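Local coordinates for mosquitocidal toxin (Bacillus sphaericus, PDB 2CB4), which probably transfers ADP-ribose from NAD+ to target proteins, this chain being the catalytic domain of a larger toxin that kills mosquitoes, at residues Thr67-Ile72 with Phe212-Thr217; Gly160-Asn165 with Thr182-Ile187; Ile206-Asn211 with Asn219-Pro224. The protein carries 1 engineered substitution. One frame throughout, in Å; residues are numbered along the deposited sequence.

Contact 1: residues Thr67-Ile72 with Phe212-Thr217; sequences TGQIQI and FINPST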
loop_
_atom_site.group_PDB
_atom_site.type_symbol
_atom_site.label_atom_id
_atom_site.label_comp_id
_atom_site.label_asym_id
_atom_site.label_seq_id
_atom_site.Cartn_x
_atom_site.Cartn_y
_atom_site.Cartn_z
ATOM N N THR A 67 -16.219 45.951 -25.540
ATOM C CA THR A 67 -15.694 45.883 -24.191
ATOM C C THR A 67 -14.641 44.796 -23.969
ATOM O O THR A 67 -13.742 44.932 -23.146
ATOM C CB THR A 67 -16.885 45.725 -23.218
ATOM O OG1 THR A 67 -17.543 44.477 -23.469
ATOM C CG2 THR A 67 -17.898 46.834 -23.482
ATOM N N GLY A 68 -14.757 43.701 -24.714
ATOM C CA GLY A 68 -13.859 42.545 -24.547
ATOM C C GLY A 68 -14.534 41.658 -23.469
ATOM O O GLY A 68 -14.067 40.576 -23.116
ATOM N N GLN A 69 -15.690 42.124 -23.024
ATOM C CA GLN A 69 -16.489 41.515 -21.973
ATOM C C GLN A 69 -17.640 40.600 -22.371
ATOM O O GLN A 69 -18.285 40.744 -23.441
ATOM C CB GLN A 69 -17.027 42.648 -21.135
ATOM C CG GLN A 69 -15.896 43.506 -20.613
ATOM C CD GLN A 69 -16.310 44.384 -19.474
ATOM O OE1 GLN A 69 -17.478 44.451 -19.130
ATOM N NE2 GLN A 69 -15.324 45.095 -18.917
ATOM N N ILE A 70 -17.923 39.648 -21.475
ATOM C CA ILE A 70 -18.974 38.690 -21.687
ATOM C C ILE A 70 -20.264 39.425 -22.015
ATOM O O ILE A 70 -20.672 40.363 -21.325
ATOM C CB ILE A 70 -19.149 37.737 -20.411
ATOM C CG1 ILE A 70 -17.833 37.055 -20.037
ATOM C CG2 ILE A 70 -20.182 36.706 -20.622
ATOM C CD1 ILE A 70 -17.155 36.449 -21.188
ATOM N N GLN A 71 -20.936 38.959 -23.049
ATOM C CA GLN A 71 -22.221 39.490 -23.477
ATOM C C GLN A 71 -23.296 38.931 -22.540
ATOM O O GLN A 71 -23.556 37.714 -22.492
ATOM C CB GLN A 71 -22.495 39.038 -24.923
ATOM C CG GLN A 71 -23.746 39.633 -25.541
ATOM C CD GLN A 71 -23.660 41.126 -25.623
ATOM O OE1 GLN A 71 -22.581 41.681 -25.848
ATOM N NE2 GLN A 71 -24.777 41.804 -25.376
ATOM N N ILE A 72 -23.920 39.818 -21.789
ATOM C CA ILE A 72 -24.935 39.422 -20.839
ATOM C C ILE A 72 -26.308 39.901 -21.287
ATOM O O ILE A 72 -26.704 41.018 -20.985
ATOM C CB ILE A 72 -24.568 39.979 -19.403
ATOM C CG1 ILE A 72 -23.212 39.407 -18.954
ATOM C CG2 ILE A 72 -25.672 39.666 -18.376
ATOM C CD1 ILE A 72 -22.634 40.095 -17.802
ATOM N N PHE A 212 -19.120 36.885 -9.786
ATOM C CA PHE A 212 -19.494 36.773 -11.181
ATOM C C PHE A 212 -18.671 37.854 -11.962
ATOM O O PHE A 212 -18.492 38.977 -11.503
ATOM C CB PHE A 212 -21.001 37.004 -11.329
ATOM C CG PHE A 212 -21.457 37.019 -12.764
ATOM C CD1 PHE A 212 -21.272 35.903 -13.575
ATOM C CD2 PHE A 212 -22.007 38.170 -13.321
ATOM C CE1 PHE A 212 -21.656 35.920 -14.916
ATOM C CE2 PHE A 212 -22.403 38.183 -14.664
ATOM C CZ PHE A 212 -22.208 37.064 -15.459
ATOM N N ILE A 213 -18.163 37.464 -13.122
ATOM C CA ILE A 213 -17.328 38.280 -13.982
ATOM C C ILE A 213 -17.802 39.742 -14.201
ATOM O O ILE A 213 -16.977 40.630 -14.385
ATOM C CB ILE A 213 -17.123 37.546 -15.315
ATOM C CG1 ILE A 213 -15.772 37.904 -15.954
ATOM C CG2 ILE A 213 -18.328 37.778 -16.223
ATOM C CD1 ILE A 213 -14.628 37.844 -15.038
ATOM N N ASN A 214 -19.114 40.000 -14.164
ATOM C CA ASN A 214 -19.664 41.383 -14.278
ATOM C C ASN A 214 -20.602 41.676 -13.113
ATOM O O ASN A 214 -21.820 41.546 -13.239
ATOM C CB ASN A 214 -20.438 41.588 -15.564
ATOM C CG ASN A 214 -20.673 43.078 -15.871
ATOM O OD1 ASN A 214 -20.819 43.451 -17.030
ATOM N ND2 ASN A 214 -20.682 43.927 -14.833
ATOM N N PRO A 215 -20.024 42.071 -11.990
ATOM C CA PRO A 215 -20.773 42.355 -10.764
ATOM C C PRO A 215 -21.807 43.465 -10.827
ATOM O O PRO A 215 -22.678 43.557 -9.957
ATOM C CB PRO A 215 -19.679 42.716 -9.733
ATOM C CG PRO A 215 -18.365 42.572 -10.429
ATOM C CD PRO A 215 -18.595 42.446 -11.884
ATOM N N SER A 216 -21.710 44.332 -11.822
ATOM C CA SER A 216 -22.683 45.434 -11.930
ATOM C C SER A 216 -24.057 44.927 -12.372
ATOM O O SER A 216 -25.068 45.628 -12.228
ATOM C CB SER A 216 -22.181 46.532 -12.880
ATOM O OG SER A 216 -22.060 46.039 -14.203
ATOM N N THR A 217 -24.106 43.698 -12.890
ATOM C CA THR A 217 -25.391 43.118 -13.318
ATOM C C THR A 217 -26.084 42.266 -12.238
ATOM O O THR A 217 -27.189 41.781 -12.459
ATOM C CB THR A 217 -25.227 42.249 -14.566
ATOM O OG1 THR A 217 -24.473 41.071 -14.222
ATOM C CG2 THR A 217 -24.490 43.034 -15.696
#

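Contact 2: residues Gly160-Asn165 with Thr182-Ile187; sequences GGIDIN and TFPGGI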
loop_
_atom_site.group_PDB
_atom_site.type_symbol
_atom_site.label_atom_id
_atom_site.label_comp_id
_atom_site.label_asym_id
_atom_site.label_seq_id
_atom_site.Cartn_x
_atom_site.Cartn_y
_atom_site.Cartn_z
ATOM N N GLY A 160 -17.846 31.545 -25.486
ATOM C CA GLY A 160 -17.775 30.300 -26.223
ATOM C C GLY A 160 -18.926 29.336 -26.114
ATOM O O GLY A 160 -20.094 29.708 -25.911
ATOM N N GLY A 161 -18.561 28.072 -26.289
ATOM C CA GLY A 161 -19.493 26.972 -26.279
ATOM C C GLY A 161 -19.826 26.564 -27.725
ATOM O O GLY A 161 -19.846 27.400 -28.621
ATOM N N ILE A 162 -20.092 25.273 -27.925
ATOM C CA ILE A 162 -20.487 24.718 -29.219
ATOM C C ILE A 162 -21.998 24.734 -29.283
ATOM O O ILE A 162 -22.665 24.223 -28.387
ATOM C CB ILE A 162 -20.053 23.261 -29.334
ATOM C CG1 ILE A 162 -18.555 23.130 -29.080
ATOM C CG2 ILE A 162 -20.474 22.672 -30.647
ATOM C CD1 ILE A 162 -18.138 21.650 -28.877
ATOM N N ASP A 163 -22.544 25.341 -30.332
ATOM C CA ASP A 163 -24.001 25.398 -30.543
ATOM C C ASP A 163 -24.382 24.074 -31.212
ATOM O O ASP A 163 -24.220 23.892 -32.422
ATOM C CB ASP A 163 -24.341 26.561 -31.464
ATOM C CG ASP A 163 -25.835 26.740 -31.645
ATOM O OD1 ASP A 163 -26.570 25.727 -31.663
ATOM O OD2 ASP A 163 -26.279 27.899 -31.751
ATOM N N ILE A 164 -24.847 23.124 -30.411
ATOM C CA ILE A 164 -25.161 21.780 -30.885
ATOM C C ILE A 164 -26.182 21.694 -32.020
ATOM O O ILE A 164 -25.963 21.028 -33.025
ATOM C CB ILE A 164 -25.552 20.838 -29.683
ATOM C CG1 ILE A 164 -24.382 20.719 -28.687
ATOM C CG2 ILE A 164 -26.062 19.466 -30.185
ATOM C CD1 ILE A 164 -23.084 20.190 -29.294
ATOM N N ASN A 165 -27.312 22.346 -31.846
ATOM C CA ASN A 165 -28.338 22.295 -32.858
ATOM C C ASN A 165 -27.895 22.885 -34.217
ATOM O O ASN A 165 -28.368 22.448 -35.255
ATOM C CB ASN A 165 -29.647 22.911 -32.342
ATOM C CG ASN A 165 -30.371 22.005 -31.347
ATOM O OD1 ASN A 165 -29.924 20.905 -31.050
ATOM N ND2 ASN A 165 -31.514 22.452 -30.854
ATOM N N THR A 182 -22.673 23.224 -25.499
ATOM C CA THR A 182 -21.682 22.380 -24.827
ATOM C C THR A 182 -20.346 23.087 -24.637
ATOM O O THR A 182 -19.918 23.845 -25.538
ATOM C CB THR A 182 -21.445 21.089 -25.650
ATOM O OG1 THR A 182 -22.680 20.385 -25.793
ATOM C CG2 THR A 182 -20.414 20.184 -25.010
ATOM N N PHE A 183 -19.701 22.834 -23.471
ATOM C CA PHE A 183 -18.428 23.449 -23.129
ATOM C C PHE A 183 -17.335 22.436 -22.921
ATOM O O PHE A 183 -17.281 21.779 -21.894
ATOM C CB PHE A 183 -18.568 24.347 -21.900
ATOM C CG PHE A 183 -19.432 25.555 -22.135
ATOM C CD1 PHE A 183 -18.863 26.815 -22.372
ATOM C CD2 PHE A 183 -20.811 25.434 -22.153
ATOM C CE1 PHE A 183 -19.664 27.919 -22.616
ATOM C CE2 PHE A 183 -21.629 26.543 -22.389
ATOM C CZ PHE A 183 -21.056 27.788 -22.638
ATOM N N PRO A 184 -16.437 22.322 -23.901
ATOM C CA PRO A 184 -15.318 21.386 -23.774
ATOM C C PRO A 184 -14.412 21.979 -22.689
ATOM O O PRO A 184 -14.031 23.158 -22.766
ATOM C CB PRO A 184 -14.638 21.447 -25.177
ATOM C CG PRO A 184 -15.659 22.031 -26.095
ATOM C CD PRO A 184 -16.439 23.005 -25.224
ATOM N N GLY A 185 -14.121 21.195 -21.652
ATOM C CA GLY A 185 -13.288 21.673 -20.550
ATOM C C GLY A 185 -14.094 22.292 -19.392
ATOM O O GLY A 185 -13.522 22.690 -18.377
ATOM N N GLY A 186 -15.412 22.397 -19.544
ATOM C CA GLY A 186 -16.246 22.946 -18.486
ATOM C C GLY A 186 -16.314 24.468 -18.441
ATOM O O GLY A 186 -15.937 25.156 -19.395
ATOM N N ILE A 187 -16.811 24.972 -17.313
ATOM C CA ILE A 187 -17.047 26.383 -17.072
ATOM C C ILE A 187 -16.536 26.818 -15.686
ATOM O O ILE A 187 -16.923 26.255 -14.672
ATOM C CB ILE A 187 -18.587 26.607 -17.113
ATOM C CG1 ILE A 187 -19.175 25.996 -18.393
ATOM C CG2 ILE A 187 -18.979 28.083 -16.900
ATOM C CD1 ILE A 187 -20.689 25.834 -18.376
#

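Contact 3: residues Ile206-Asn211 with Asn219-Pro224; sequences IWINPN and NDVSGP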
loop_
_atom_site.group_PDB
_atom_site.type_symbol
_atom_site.label_atom_id
_atom_site.label_comp_id
_atom_site.label_asym_id
_atom_site.label_seq_id
_atom_site.Cartn_x
_atom_site.Cartn_y
_atom_site.Cartn_z
ATOM N N ILE A 206 -32.626 31.995 -3.558
ATOM C CA ILE A 206 -31.923 32.492 -4.733
ATOM C C ILE A 206 -30.531 32.873 -4.253
ATOM O O ILE A 206 -30.392 33.648 -3.318
ATOM C CB ILE A 206 -32.611 33.734 -5.354
ATOM C CG1 ILE A 206 -34.015 33.350 -5.836
ATOM C CG2 ILE A 206 -31.769 34.285 -6.540
ATOM C CD1 ILE A 206 -34.927 34.530 -6.074
ATOM N N TRP A 207 -29.518 32.273 -4.867
ATOM C CA TRP A 207 -28.123 32.502 -4.525
ATOM C C TRP A 207 -27.475 33.371 -5.590
ATOM O O TRP A 207 -27.605 33.096 -6.783
ATOM C CB TRP A 207 -27.367 31.174 -4.524
ATOM C CG TRP A 207 -27.745 30.260 -3.402
ATOM C CD1 TRP A 207 -28.711 29.257 -3.414
ATOM C CD2 TRP A 207 -27.127 30.208 -2.119
ATOM N NE1 TRP A 207 -28.738 28.631 -2.194
ATOM C CE2 TRP A 207 -27.783 29.193 -1.379
ATOM C CE3 TRP A 207 -26.109 30.957 -1.501
ATOM C CZ2 TRP A 207 -27.433 28.893 -0.058
ATOM C CZ3 TRP A 207 -25.771 30.654 -0.186
ATOM C CH2 TRP A 207 -26.421 29.609 0.515
ATOM N N ILE A 208 -26.754 34.396 -5.141
ATOM C CA ILE A 208 -26.028 35.291 -6.025
ATOM C C ILE A 208 -24.537 35.011 -5.842
ATOM O O ILE A 208 -24.073 34.892 -4.716
ATOM C CB ILE A 208 -26.278 36.770 -5.664
ATOM C CG1 ILE A 208 -27.793 37.074 -5.577
ATOM C CG2 ILE A 208 -25.599 37.685 -6.668
ATOM C CD1 ILE A 208 -28.494 36.879 -6.859
ATOM N N ASN A 209 -23.800 34.893 -6.946
ATOM C CA ASN A 209 -22.347 34.677 -6.899
ATOM C C ASN A 209 -21.721 36.085 -6.996
ATOM O O ASN A 209 -21.711 36.676 -8.064
ATOM C CB ASN A 209 -21.888 33.851 -8.102
ATOM C CG ASN A 209 -20.401 33.587 -8.089
ATOM O OD1 ASN A 209 -19.701 33.950 -7.150
ATOM N ND2 ASN A 209 -19.916 32.921 -9.118
ATOM N N PRO A 210 -21.224 36.626 -5.882
ATOM C CA PRO A 210 -20.636 37.988 -5.894
ATOM C C PRO A 210 -19.400 38.112 -6.798
ATOM O O PRO A 210 -19.007 39.209 -7.164
ATOM C CB PRO A 210 -20.221 38.211 -4.430
ATOM C CG PRO A 210 -20.982 37.186 -3.648
ATOM C CD PRO A 210 -21.094 35.990 -4.561
ATOM N N ASN A 211 -18.772 36.977 -7.098
ATOM C CA ASN A 211 -17.573 36.917 -7.922
ATOM C C ASN A 211 -17.862 36.734 -9.405
ATOM O O ASN A 211 -16.968 36.463 -10.188
ATOM C CB ASN A 211 -16.658 35.780 -7.444
ATOM C CG ASN A 211 -16.436 35.813 -5.947
ATOM O OD1 ASN A 211 -16.217 36.863 -5.370
ATOM N ND2 ASN A 211 -16.486 34.663 -5.325
ATOM N N ASN A 219 -27.813 42.882 -9.709
ATOM C CA ASN A 219 -29.180 43.308 -9.368
ATOM C C ASN A 219 -30.212 42.917 -10.413
ATOM O O ASN A 219 -31.406 43.013 -10.160
ATOM C CB ASN A 219 -29.232 44.810 -9.102
ATOM C CG ASN A 219 -28.691 45.161 -7.743
ATOM O OD1 ASN A 219 -27.813 46.013 -7.613
ATOM N ND2 ASN A 219 -29.166 44.451 -6.721
ATOM N N ASP A 220 -29.751 42.463 -11.575
ATOM C CA ASP A 220 -30.665 42.049 -12.636
ATOM C C ASP A 220 -31.170 40.627 -12.423
ATOM O O ASP A 220 -32.014 40.153 -13.181
ATOM C CB ASP A 220 -29.989 42.124 -14.016
ATOM C CG ASP A 220 -29.519 43.523 -14.374
ATOM O OD1 ASP A 220 -30.025 44.518 -13.791
ATOM O OD2 ASP A 220 -28.635 43.615 -15.253
ATOM N N VAL A 221 -30.613 39.925 -11.434
ATOM C CA VAL A 221 -31.037 38.567 -11.169
ATOM C C VAL A 221 -32.504 38.608 -10.718
ATOM O O VAL A 221 -32.885 39.290 -9.744
ATOM C CB VAL A 221 -30.136 37.833 -10.133
ATOM C CG1 VAL A 221 -30.758 36.473 -9.767
ATOM C CG2 VAL A 221 -28.706 37.683 -10.658
ATOM N N SER A 222 -33.318 37.883 -11.466
ATOM C CA SER A 222 -34.757 37.810 -11.245
ATOM C C SER A 222 -35.205 36.580 -10.455
ATOM O O SER A 222 -34.501 35.581 -10.357
ATOM C CB SER A 222 -35.478 37.785 -12.619
ATOM O OG SER A 222 -34.895 36.819 -13.502
ATOM N N GLY A 223 -36.429 36.648 -9.961
ATOM C CA GLY A 223 -37.036 35.560 -9.246
ATOM C C GLY A 223 -38.335 36.087 -8.663
ATOM O O GLY A 223 -38.612 37.293 -8.745
ATOM N N PRO A 224 -39.119 35.192 -8.064
ATOM C CA PRO A 224 -40.379 35.581 -7.449
ATOM C C PRO A 224 -40.104 36.574 -6.341
ATOM O O PRO A 224 -38.952 36.787 -5.925
ATOM C CB PRO A 224 -40.913 34.269 -6.873
ATOM C CG PRO A 224 -40.357 33.208 -7.769
ATOM C CD PRO A 224 -39.038 33.734 -8.308
#

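Contact 1: residues Thr67-Ile72 with Phe212-Thr217
Ile72 packs through its CD1 against Phe212, Asn214 and Thr217. Its chain is stretched beyond CG1 (chi2 166°), which carries this methyl across to the loop 212-217. There CD1 lies 3.7 Å from CE2 of Phe212, meeting the ring at its edge and near its plane rather than over a face. The same CD1 presses on CB of Asn214 at 3.5 Å and stands 4.1 Å from CG2 of Thr217. A second, smaller apolar pair joins Ile70 to Ile213: CG1 of Ile70 is 3.9 Å from CG2 of Ile213, the two side chains crossing at about a right angle. Phe175 of a second subunit packs on Ile213. CG2 of Ile213 also lies over one face of the Phe212 ring, toward the rim, and ties the two apolar spots together.

The hydrogen bonds run within each loop or to other parts of the chain; none joins the two segments. Asn214 O takes two donors from Thr217, OG1 at 2.9 Å and the backbone N at 3.2 Å, where the 3-10 turn begins. Thr217 OG1 is also bonded to Arg193 of strand 192-199, whose side chain packs on Ile72 and Phe212. Thr67 OG1 accepts from Gln69 N at 3.0 Å in an ST turn.

Two loops meet here, one between helix 36-44 and strand 78-82, the other, with its 3-10 turn, between strands 202-208 and 229-231; their cohesion probably comes from burying isoleucine methyl and methylene groups against a phenyl edge and the aliphatic carbons of neighbours.

Contact 2: residues Gly160-Asn165 with Thr182-Ile187
The Phe183 ring is sandwiched between Gly161 on one face and Ile187 on the opposite one. Gly161 CA sits 4.0 Å from the ring centroid and 18° off its normal, a CH-pi contact in which the ring occupies the space a beta carbon would need. CD1 of Ile187, from Phe183's segment, covers the other face toward the rim. Gly160 O comes within 3.8 Å of CE1 of Phe183.

Beside the ring the backbones pair. Ile162 and Thr182 form an antiparallel hydrogen-bonded pair: Ile162 N gives to Thr182 O at 2.8 Å, nearly straight at 168°, and Thr182 N returns a bond to Ile162 O at 3.1 Å; both donors lie in the carbonyl plane. Thr182 O is approached by Gly161 CA in a CA-H...O contact of 3.2 Å. On the face that carries Ile162 and Thr182, CD1 of Ile162 meets Pro184 CG at 3.7 Å, and CG1 of Ile164 packs on Thr182 OG1 at 3.4 Å. That hydroxyl has a weak hydrogen bond to the engineered Gln180.

A type II turn carries the chain on from Phe183 to Gly186. In the mixed sheet of this Scabin-like domain, of the ADP-ribosyl clan, strand 180-184 lies between strands 162-163 and 123-131. Leu111 and Leu115 of helix 111-117 cover Ile162, Ile164 and Thr182, and Asp163 is the N-cap of the short, weakly bonded helix 164-167, its OD1 taking Ala166 N.

Contact 3: residues Ile206-Asn211 with Asn219-Pro224
A crossover loop between two parallel neighbours of the ADP-ribosyltransferase-type sheet, strands 202-208 and 229-231, packs Val221 onto Ile206 and Ile208. The loop runs over the sheet face that bears these two isoleucines, and Val221 also rests on Arg193 and Ser194 of strand 192-199, so that it bridges adjacent strands.

Ile208 and Val221 meet tip to tip: CD1 of Ile208 approaches CG1 of Val221 at 3.7 Å, resting against the branch of the valine, near CB, CG1 and CG2 alike. Its chi2 of -63° bends the isoleucine chain so that the terminal methyl arrives there. Ile206 instead slides past Val221 in the opposite direction. Its CG2 branch lies 4.0 Å from CG1 of Val221, while the other branch runs on to put CD1 3.9 Å from Gly223 CA. With chi1 of Val221 at 172°, CG1 is the valine methyl turned to both isoleucines.

Ser222 O is hydrogen-bonded to Tyr196 OH, a polar tie from the loop to strand 192-199. Beyond the strand, Asn211 OD1 is hydrogen-bonded to His144 of a second subunit. The chain leaves through an Asx turn, in which Asn211 N donates to Asn209 OD1 at 3.2 Å from well above the carbonyl plane, 61° out of it.

Overall arrangement
Contacts 1 and 3 interlock along the chain: their segments alternate and adjoin at Asn211-Phe212, with centres about 14 Å apart. Both use Arg193 of strand 192-199, which meets Ile72, Phe212 and Thr217 in contact 1 and Val221 in contact 3, and both reach a second subunit. Contact 2 is the deepest, about 8 Å from the chain centre against 17 Å for the others. Its centre lies 19 Å from contact 1 and 23 Å from contact 3, although it shares the mixed sheet with the latter. The engineered Gln180 begins strand 180-184 of contact 2, probably at the position of the catalytic glutamate of ADP-ribosyltransferases.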